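Local coordinates for protein Maltose/maltodextrin transport permease homologue (Bdellovibrio bacteriovorus HD100, PDB 6FFL) that binds maltotriose through this MalE-like solute-binding domain, which is fused to a MalF transmembrane subunit, and probably serves maltose/maltodextrin uptake, at residues Q133-L138 with R252-S257; A168-A173 with Q198-L203. One frame throughout, in Å; residues are numbered along the deposited sequence.

Contact 1 (Q133-L138 with R252-S257)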
ATOM      1  N   GLN A 133     -14.732 -10.916 -16.917  1.00 17.11           N
ATOM      2  CA  GLN A 133     -15.357 -10.809 -18.229  1.00 18.32           C
ATOM      3  C   GLN A 133     -16.142  -9.508 -18.343  1.00 18.37           C
ATOM      4  O   GLN A 133     -16.046  -8.807 -19.357  1.00 19.60           O
ATOM      5  CB  GLN A 133     -16.250 -12.024 -18.506  1.00 18.38           C
ATOM      6  CG  GLN A 133     -17.154 -11.833 -19.724  1.00 28.33           C
ATOM      7  CD  GLN A 133     -17.988 -13.058 -20.068  1.00 47.74           C
ATOM      8  OE1 GLN A 133     -17.902 -14.094 -19.408  1.00 44.65           O
ATOM      9  NE2 GLN A 133     -18.794 -12.943 -21.121  1.00 58.76           N
ATOM     10  N   GLU A 134     -16.902  -9.163 -17.301  1.00 17.25           N
ATOM     11  CA  GLU A 134     -17.601  -7.881 -17.264  1.00 17.04           C
ATOM     12  C   GLU A 134     -16.620  -6.719 -17.276  1.00 17.59           C
ATOM     13  O   GLU A 134     -16.865  -5.693 -17.923  1.00 19.17           O
ATOM     14  CB  GLU A 134     -18.479  -7.793 -16.015  1.00 18.35           C
ATOM     15  CG  GLU A 134     -19.730  -8.654 -16.071  1.00 18.30           C
ATOM     16  CD  GLU A 134     -20.610  -8.480 -14.842  1.00 27.02           C
ATOM     17  OE1 GLU A 134     -20.316  -7.588 -14.011  1.00 26.17           O
ATOM     18  OE2 GLU A 134     -21.598  -9.232 -14.716  1.00 26.38           O
ATOM     19  N   LEU A 135     -15.519  -6.849 -16.535  1.00 14.15           N
ATOM     20  CA  LEU A 135     -14.521  -5.783 -16.501  1.00 14.81           C
ATOM     21  C   LEU A 135     -13.980  -5.494 -17.894  1.00 15.02           C
ATOM     22  O   LEU A 135     -13.833  -4.329 -18.289  1.00 18.40           O
ATOM     23  CB  LEU A 135     -13.389  -6.169 -15.551  1.00 15.11           C
ATOM     24  CG  LEU A 135     -12.147  -5.279 -15.576  1.00 16.75           C
ATOM     25  CD1 LEU A 135     -12.488  -3.971 -14.912  1.00 16.65           C
ATOM     26  CD2 LEU A 135     -11.002  -5.976 -14.845  1.00 18.13           C
ATOM     27  N   ILE A 136     -13.718  -6.543 -18.673  1.00 15.20           N
ATOM     28  CA  ILE A 136     -13.140  -6.340 -19.995  1.00 13.24           C
ATOM     29  C   ILE A 136     -14.173  -5.773 -20.957  1.00 16.89           C
ATOM     30  O   ILE A 136     -13.870  -4.874 -21.749  1.00 19.50           O
ATOM     31  CB  ILE A 136     -12.537  -7.659 -20.510  1.00 17.73           C
ATOM     32  CG1 ILE A 136     -11.287  -7.982 -19.685  1.00 16.82           C
ATOM     33  CG2 ILE A 136     -12.223  -7.555 -21.982  1.00 20.92           C
ATOM     34  CD1 ILE A 136     -10.877  -9.466 -19.728  1.00 21.28           C
ATOM     35  N   GLU A 137     -15.399  -6.302 -20.924  1.00 19.41           N
ATOM     36  CA  GLU A 137     -16.454  -5.790 -21.795  1.00 21.23           C
ATOM     37  C   GLU A 137     -16.709  -4.309 -21.538  1.00 20.91           C
ATOM     38  O   GLU A 137     -16.779  -3.501 -22.477  1.00 19.35           O
ATOM     39  CB  GLU A 137     -17.737  -6.597 -21.582  1.00 27.89           C
ATOM     40  CG  GLU A 137     -17.975  -7.708 -22.594  1.00 56.30           C
ATOM     41  CD  GLU A 137     -18.651  -8.931 -21.978  1.00 78.08           C
ATOM     42  OE1 GLU A 137     -18.559 -10.030 -22.571  1.00 81.26           O
ATOM     43  OE2 GLU A 137     -19.272  -8.792 -20.897  1.00 84.60           O
ATOM     44  N   LEU A 138     -16.903  -3.943 -20.270  1.00 17.15           N
ATOM     45  CA  LEU A 138     -17.087  -2.540 -19.917  1.00 17.98           C
ATOM     46  C   LEU A 138     -15.847  -1.723 -20.253  1.00 20.00           C
ATOM     47  O   LEU A 138     -15.949  -0.611 -20.781  1.00 21.58           O
ATOM     48  CB  LEU A 138     -17.414  -2.424 -18.430  1.00 17.28           C
ATOM     49  CG  LEU A 138     -17.782  -1.062 -17.853  1.00 22.23           C
ATOM     50  CD1 LEU A 138     -19.011  -0.488 -18.565  1.00 23.55           C
ATOM     51  CD2 LEU A 138     -18.019  -1.220 -16.358  1.00 19.58           C
ATOM     52  N   ARG A 252     -14.745  -4.504  -4.940  1.00 11.40           N
ATOM     53  CA  ARG A 252     -13.701  -5.515  -5.068  1.00 11.80           C
ATOM     54  C   ARG A 252     -13.082  -5.480  -6.461  1.00 14.92           C
ATOM     55  O   ARG A 252     -13.785  -5.270  -7.457  1.00 15.03           O
ATOM     56  CB  ARG A 252     -14.289  -6.908  -4.814  1.00 12.49           C
ATOM     57  CG  ARG A 252     -14.753  -7.141  -3.398  1.00 13.87           C
ATOM     58  CD  ARG A 252     -15.317  -8.539  -3.221  1.00 13.23           C
ATOM     59  NE  ARG A 252     -15.629  -8.787  -1.820  1.00 15.81           N
ATOM     60  CZ  ARG A 252     -16.131  -9.922  -1.351  1.00 21.92           C
ATOM     61  NH1 ARG A 252     -16.373 -10.929  -2.176  1.00 22.69           N
ATOM     62  NH2 ARG A 252     -16.382 -10.050  -0.049  1.00 20.98           N
ATOM     63  N   ILE A 253     -11.772  -5.719  -6.541  1.00 11.39           N
ATOM     64  CA  ILE A 253     -11.182  -6.051  -7.843  1.00 10.04           C
ATOM     65  C   ILE A 253     -11.971  -7.252  -8.351  1.00 11.96           C
ATOM     66  O   ILE A 253     -12.169  -8.217  -7.602  1.00 11.83           O
ATOM     67  CB  ILE A 253      -9.677  -6.353  -7.743  1.00 10.70           C
ATOM     68  CG1 ILE A 253      -8.909  -5.107  -7.295  1.00 12.52           C
ATOM     69  CG2 ILE A 253      -9.134  -6.854  -9.077  1.00 14.01           C
ATOM     70  CD1 ILE A 253      -7.464  -5.417  -6.833  1.00 11.97           C
ATOM     71  N   PRO A 254     -12.478  -7.221  -9.583  1.00 14.00           N
ATOM     72  CA  PRO A 254     -13.474  -8.221  -9.995  1.00 13.91           C
ATOM     73  C   PRO A 254     -12.938  -9.650  -9.971  1.00 13.74           C
ATOM     74  O   PRO A 254     -11.762  -9.913 -10.249  1.00 13.34           O
ATOM     75  CB  PRO A 254     -13.838  -7.786 -11.418  1.00 11.81           C
ATOM     76  CG  PRO A 254     -13.637  -6.313 -11.407  1.00 11.08           C
ATOM     77  CD  PRO A 254     -12.415  -6.085 -10.522  1.00 12.56           C
ATOM     78  N   MET A 255     -13.836 -10.573  -9.646  1.00 13.51           N
ATOM     79  CA  MET A 255     -13.518 -11.996  -9.626  1.00 12.12           C
ATOM     80  C   MET A 255     -13.033 -12.461 -10.996  1.00 15.25           C
ATOM     81  O   MET A 255     -13.558 -12.058 -12.037  1.00 14.91           O
ATOM     82  CB  MET A 255     -14.767 -12.773  -9.196  1.00 17.14           C
ATOM     83  CG  MET A 255     -14.750 -14.282  -9.407  1.00 17.45           C
ATOM     84  SD  MET A 255     -16.384 -15.020  -9.078  1.00 19.63           S
ATOM     85  CE  MET A 255     -16.475 -14.790  -7.309  1.00 22.14           C
ATOM     86  N   ILE A 256     -12.004 -13.304 -11.002  1.00 12.53           N
ATOM     87  CA  ILE A 256     -11.532 -13.852 -12.269  1.00 11.83           C
ATOM     88  C   ILE A 256     -12.544 -14.864 -12.784  1.00 14.16           C
ATOM     89  O   ILE A 256     -12.820 -15.873 -12.127  1.00 13.07           O
ATOM     90  CB  ILE A 256     -10.146 -14.485 -12.106  1.00 12.02           C
ATOM     91  CG1 ILE A 256      -9.185 -13.438 -11.538  1.00 13.61           C
ATOM     92  CG2 ILE A 256      -9.683 -15.140 -13.419  1.00 14.62           C
ATOM     93  CD1 ILE A 256      -9.029 -12.224 -12.459  1.00 16.20           C
ATOM     94  N   SER A 257     -13.099 -14.598 -13.974  1.00 13.35           N
ATOM     95  CA  SER A 257     -14.176 -15.441 -14.491  1.00 13.43           C
ATOM     96  C   SER A 257     -13.742 -16.897 -14.636  1.00 14.20           C
ATOM     97  O   SER A 257     -14.516 -17.812 -14.337  1.00 14.88           O
ATOM     98  CB  SER A 257     -14.658 -14.907 -15.840  1.00 13.52           C
ATOM     99  OG  SER A 257     -15.465 -13.759 -15.650  1.00 15.82           O
TER
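The hydroxyl of S257 meets the backbone of Q133 at the start of helix 132-142. Q133 N donates to S257 OG over 3.2 Å, and the bond is moderately straight, with an N-H...O angle of 155°. S257 OG also lies against the side of the glutamine, 3.4 Å from Q133 CB. S257 is tied to the start of the helix twice: its OG accepts from Q133 N, and its own N is hydrogen-bonded to S132 OG. Q133 turns the rest of its chain the other way: extended, with CG anti to N, it lies along its own helix. Q133 NE2 reaches E137 OE1, 3.3 Å away and nearly in the amide plane, on the syn side of a carboxylate tilted slightly from the bond.

The 252-257 loop leaves strand 248-251, an edge strand of the four-stranded sheet in one lobe of the periplasmic-binding-protein fold, and backbone bonds from M255 to K130 and S132 keep it close to the helix. Further along, the pairing becomes apolar. P254 points its ring at L135, bringing P254 CG to 4.2 Å from L135 CB and only slightly further from the two methyls of the leucine. L135 also packs on M230 of central strand 228-234. A bound platinum ion lies about 6 Å from the side chain of S257.

Contact 2 (A168-A173 with Q198-L203)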
ATOM      1  N   ALA A 168      -0.054  -8.326  -7.415  1.00 12.62           N
ATOM      2  CA  ALA A 168      -0.139  -9.333  -6.360  1.00 10.76           C
ATOM      3  C   ALA A 168      -1.543  -9.857  -6.066  1.00 14.40           C
ATOM      4  O   ALA A 168      -1.673 -11.065  -5.807  1.00 12.87           O
ATOM      5  CB  ALA A 168       0.475  -8.762  -5.074  1.00 13.05           C
ATOM      6  N   PRO A 169      -2.613  -9.049  -6.067  1.00 12.81           N
ATOM      7  CA  PRO A 169      -3.925  -9.617  -5.729  1.00 17.80           C
ATOM      8  C   PRO A 169      -4.362 -10.708  -6.689  1.00 10.97           C
ATOM      9  O   PRO A 169      -5.115 -11.604  -6.286  1.00 14.02           O
ATOM     10  CB  PRO A 169      -4.865  -8.403  -5.789  1.00 12.01           C
ATOM     11  CG  PRO A 169      -3.972  -7.213  -5.588  1.00 12.74           C
ATOM     12  CD  PRO A 169      -2.700  -7.592  -6.297  1.00 13.86           C
ATOM     13  N   PHE A 170      -3.914 -10.665  -7.944  1.00 12.09           N
ATOM     14  CA  PHE A 170      -4.365 -11.660  -8.918  1.00 13.41           C
ATOM     15  C   PHE A 170      -3.708 -13.013  -8.724  1.00 13.08           C
ATOM     16  O   PHE A 170      -4.273 -14.029  -9.141  1.00 14.62           O
ATOM     17  CB  PHE A 170      -4.095 -11.180 -10.346  1.00 15.41           C
ATOM     18  CG  PHE A 170      -4.759  -9.872 -10.670  1.00 13.11           C
ATOM     19  CD1 PHE A 170      -6.130  -9.807 -10.881  1.00 14.09           C
ATOM     20  CD2 PHE A 170      -4.016  -8.710 -10.750  1.00 15.49           C
ATOM     21  CE1 PHE A 170      -6.752  -8.592 -11.156  1.00 14.36           C
ATOM     22  CE2 PHE A 170      -4.629  -7.496 -11.030  1.00 17.70           C
ATOM     23  CZ  PHE A 170      -5.995  -7.440 -11.234  1.00 16.20           C
ATOM     24  N   ILE A 171      -2.529 -13.049  -8.120  1.00 14.18           N
ATOM     25  CA  ILE A 171      -1.776 -14.300  -8.049  1.00 15.31           C
ATOM     26  C   ILE A 171      -2.608 -15.395  -7.383  1.00 12.65           C
ATOM     27  O   ILE A 171      -2.803 -16.448  -8.006  1.00 13.36           O
ATOM     28  CB  ILE A 171      -0.420 -14.093  -7.355  1.00 14.30           C
ATOM     29  CG1 ILE A 171       0.420 -13.102  -8.164  1.00 11.66           C
ATOM     30  CG2 ILE A 171       0.298 -15.434  -7.219  1.00 17.29           C
ATOM     31  CD1 ILE A 171       1.687 -12.594  -7.429  1.00 12.73           C
ATOM     32  N   PRO A 172      -3.129 -15.220  -6.156  1.00 11.90           N
ATOM     33  CA  PRO A 172      -3.921 -16.300  -5.552  1.00 10.76           C
ATOM     34  C   PRO A 172      -5.226 -16.579  -6.277  1.00 17.76           C
ATOM     35  O   PRO A 172      -5.750 -17.692  -6.151  1.00 16.97           O
ATOM     36  CB  PRO A 172      -4.178 -15.797  -4.123  1.00 16.27           C
ATOM     37  CG  PRO A 172      -4.029 -14.306  -4.197  1.00 15.67           C
ATOM     38  CD  PRO A 172      -2.956 -14.087  -5.222  1.00 15.08           C
ATOM     39  N   ALA A 173      -5.770 -15.615  -7.028  1.00 11.88           N
ATOM     40  CA  ALA A 173      -6.981 -15.900  -7.794  1.00 15.38           C
ATOM     41  C   ALA A 173      -6.704 -16.853  -8.949  1.00 13.91           C
ATOM     42  O   ALA A 173      -7.633 -17.512  -9.439  1.00 16.58           O
ATOM     43  CB  ALA A 173      -7.600 -14.594  -8.315  1.00 15.75           C
ATOM     44  N   GLN A 198       0.249 -13.176 -17.720  1.00 17.91           N
ATOM     45  CA  GLN A 198      -0.441 -13.213 -19.007  1.00 15.53           C
ATOM     46  C   GLN A 198      -1.740 -12.427 -18.972  1.00 15.55           C
ATOM     47  O   GLN A 198      -2.119 -11.831 -19.990  1.00 19.44           O
ATOM     48  CB  GLN A 198      -0.696 -14.659 -19.443  1.00 20.83           C
ATOM     49  CG  GLN A 198       0.561 -15.520 -19.428  1.00 29.74           C
ATOM     50  CD  GLN A 198       0.362 -16.925 -19.985  1.00 42.99           C
ATOM     51  OE1 GLN A 198       1.033 -17.323 -20.941  1.00 42.86           O
ATOM     52  NE2 GLN A 198      -0.552 -17.683 -19.384  1.00 40.55           N
ATOM     53  N   PHE A 199      -2.434 -12.434 -17.830  1.00 17.01           N
ATOM     54  CA  PHE A 199      -3.694 -11.701 -17.703  1.00 16.49           C
ATOM     55  C   PHE A 199      -3.481 -10.218 -17.954  1.00 19.84           C
ATOM     56  O   PHE A 199      -4.241  -9.584 -18.698  1.00 19.15           O
ATOM     57  CB  PHE A 199      -4.286 -11.940 -16.308  1.00 18.38           C
ATOM     58  CG  PHE A 199      -5.539 -11.152 -16.027  1.00 18.92           C
ATOM     59  CD1 PHE A 199      -6.724 -11.436 -16.696  1.00 20.88           C
ATOM     60  CD2 PHE A 199      -5.523 -10.129 -15.095  1.00 19.80           C
ATOM     61  CE1 PHE A 199      -7.868 -10.714 -16.433  1.00 25.13           C
ATOM     62  CE2 PHE A 199      -6.668  -9.401 -14.830  1.00 19.89           C
ATOM     63  CZ  PHE A 199      -7.834  -9.692 -15.493  1.00 18.16           C
ATOM     64  N   ILE A 200      -2.426  -9.652 -17.374  1.00 17.34           N
ATOM     65  CA  ILE A 200      -2.197  -8.227 -17.551  1.00 18.49           C
ATOM     66  C   ILE A 200      -1.675  -7.934 -18.956  1.00 19.68           C
ATOM     67  O   ILE A 200      -2.037  -6.919 -19.561  1.00 18.82           O
ATOM     68  CB  ILE A 200      -1.272  -7.709 -16.440  1.00 21.67           C
ATOM     69  CG1 ILE A 200      -2.085  -7.603 -15.141  1.00 21.91           C
ATOM     70  CG2 ILE A 200      -0.663  -6.357 -16.794  1.00 18.15           C
ATOM     71  CD1 ILE A 200      -1.276  -7.205 -13.979  1.00 23.28           C
ATOM     72  N   LEU A 201      -0.853  -8.826 -19.524  1.00 15.95           N
ATOM     73  CA  LEU A 201      -0.482  -8.654 -20.925  1.00 16.03           C
ATOM     74  C   LEU A 201      -1.712  -8.640 -21.823  1.00 17.82           C
ATOM     75  O   LEU A 201      -1.776  -7.880 -22.797  1.00 20.70           O
ATOM     76  CB  LEU A 201       0.481  -9.759 -21.373  1.00 20.68           C
ATOM     77  CG  LEU A 201       1.928  -9.676 -20.913  1.00 22.95           C
ATOM     78  CD1 LEU A 201       2.658 -10.916 -21.406  1.00 25.05           C
ATOM     79  CD2 LEU A 201       2.588  -8.442 -21.469  1.00 23.39           C
ATOM     80  N   LYS A 202      -2.697  -9.480 -21.516  1.00 19.27           N
ATOM     81  CA  LYS A 202      -3.906  -9.519 -22.335  1.00 22.33           C
ATOM     82  C   LYS A 202      -4.685  -8.216 -22.213  1.00 22.51           C
ATOM     83  O   LYS A 202      -5.173  -7.684 -23.215  1.00 21.95           O
ATOM     84  CB  LYS A 202      -4.765 -10.721 -21.924  1.00 21.20           C
ATOM     85  CG  LYS A 202      -6.089 -10.880 -22.661  1.00 30.91           C
ATOM     86  CD  LYS A 202      -6.744 -12.204 -22.258  1.00 28.81           C
ATOM     87  CE  LYS A 202      -8.097 -12.414 -22.925  1.00 33.02           C
ATOM     88  NZ  LYS A 202      -9.126 -11.482 -22.383  1.00 34.86           N
ATOM     89  N   LEU A 203      -4.805  -7.682 -20.993  1.00 20.62           N
ATOM     90  CA  LEU A 203      -5.470  -6.390 -20.817  1.00 19.75           C
ATOM     91  C   LEU A 203      -4.794  -5.300 -21.642  1.00 19.95           C
ATOM     92  O   LEU A 203      -5.468  -4.433 -22.210  1.00 21.22           O
ATOM     93  CB  LEU A 203      -5.475  -5.997 -19.340  1.00 15.63           C
ATOM     94  CG  LEU A 203      -6.286  -6.828 -18.341  1.00 19.07           C
ATOM     95  CD1 LEU A 203      -6.142  -6.266 -16.937  1.00 16.28           C
ATOM     96  CD2 LEU A 203      -7.745  -6.903 -18.744  1.00 19.46           C
TER
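A short, weakly bonded helical turn, 170-173, packs against the longer helix 191-205 in the lobe built round the four-stranded sheet that holds strands 116-121 and 228-234, and two phenylalanines make most of the junction. F170 and F199 stand opposite each other, their CA atoms 8.8 Å apart, and both rings reach into the gap between the backbones. F199 CE2 comes down over one face of the F170 ring, toward its rim: it is 3.8 Å from F170 CE1, 4.0 Å from F170 CD1 and 4.2 Å from F170 CZ. The ring planes are inclined at 51° with centroids 5.3 Å apart, an oblique pairing that is neither a stack nor a T-shape. Seen as whole side chains, the two run across each other. In F199 the ring is swung anti to the backbone N (chi1 176°), which carries it out from helix 191-205 toward F170.

One turn on, L203 lays its CG over a face of the F199 ring, so the helix itself braces the aromatic group. In the class II binding-protein fold, to which the solute-binding family belongs, helices such as 191-205 pack around the sheet of a lobe. Here the neighbouring residue also contributes: the end of I200 comes in beside the pair, I200 CD1 reaching F170 CE2 obliquely at 4.5 Å, a looser touch than that between the rings. I200 in turn packs on Y358 of helix 346-362, while T196, a turn before F199 on the same helix, and P263 also touch F170. All three touching residues are buried. The side chain of I200 lies about 12 Å from a glucose unit of the bound sugar, beyond direct contact with it.

How the contacts relate
Contact 2 is wholly buried and purely apolar, whereas contact 1 is partly buried and mixes a hydrogen bond toward the solvent side with a leucine-proline touch inside. The two lie in the same lobe, their centres about 12 Å apart, and are joined through I136, I253 and I256. The loop of contact 1 reaches both partners of contact 2: I253 CG2 is 3.6 Å from F170 CE1, I256 CG1 is 3.8 Å from A173 CB, and I256 also packs on F199. From the other side of contact 1, I136 CG1 on helix 132-142 meets L203 CD2 of helix 191-205 at 3.8 Å. Along the chain, both segments of contact 2 fall between those of contact 1.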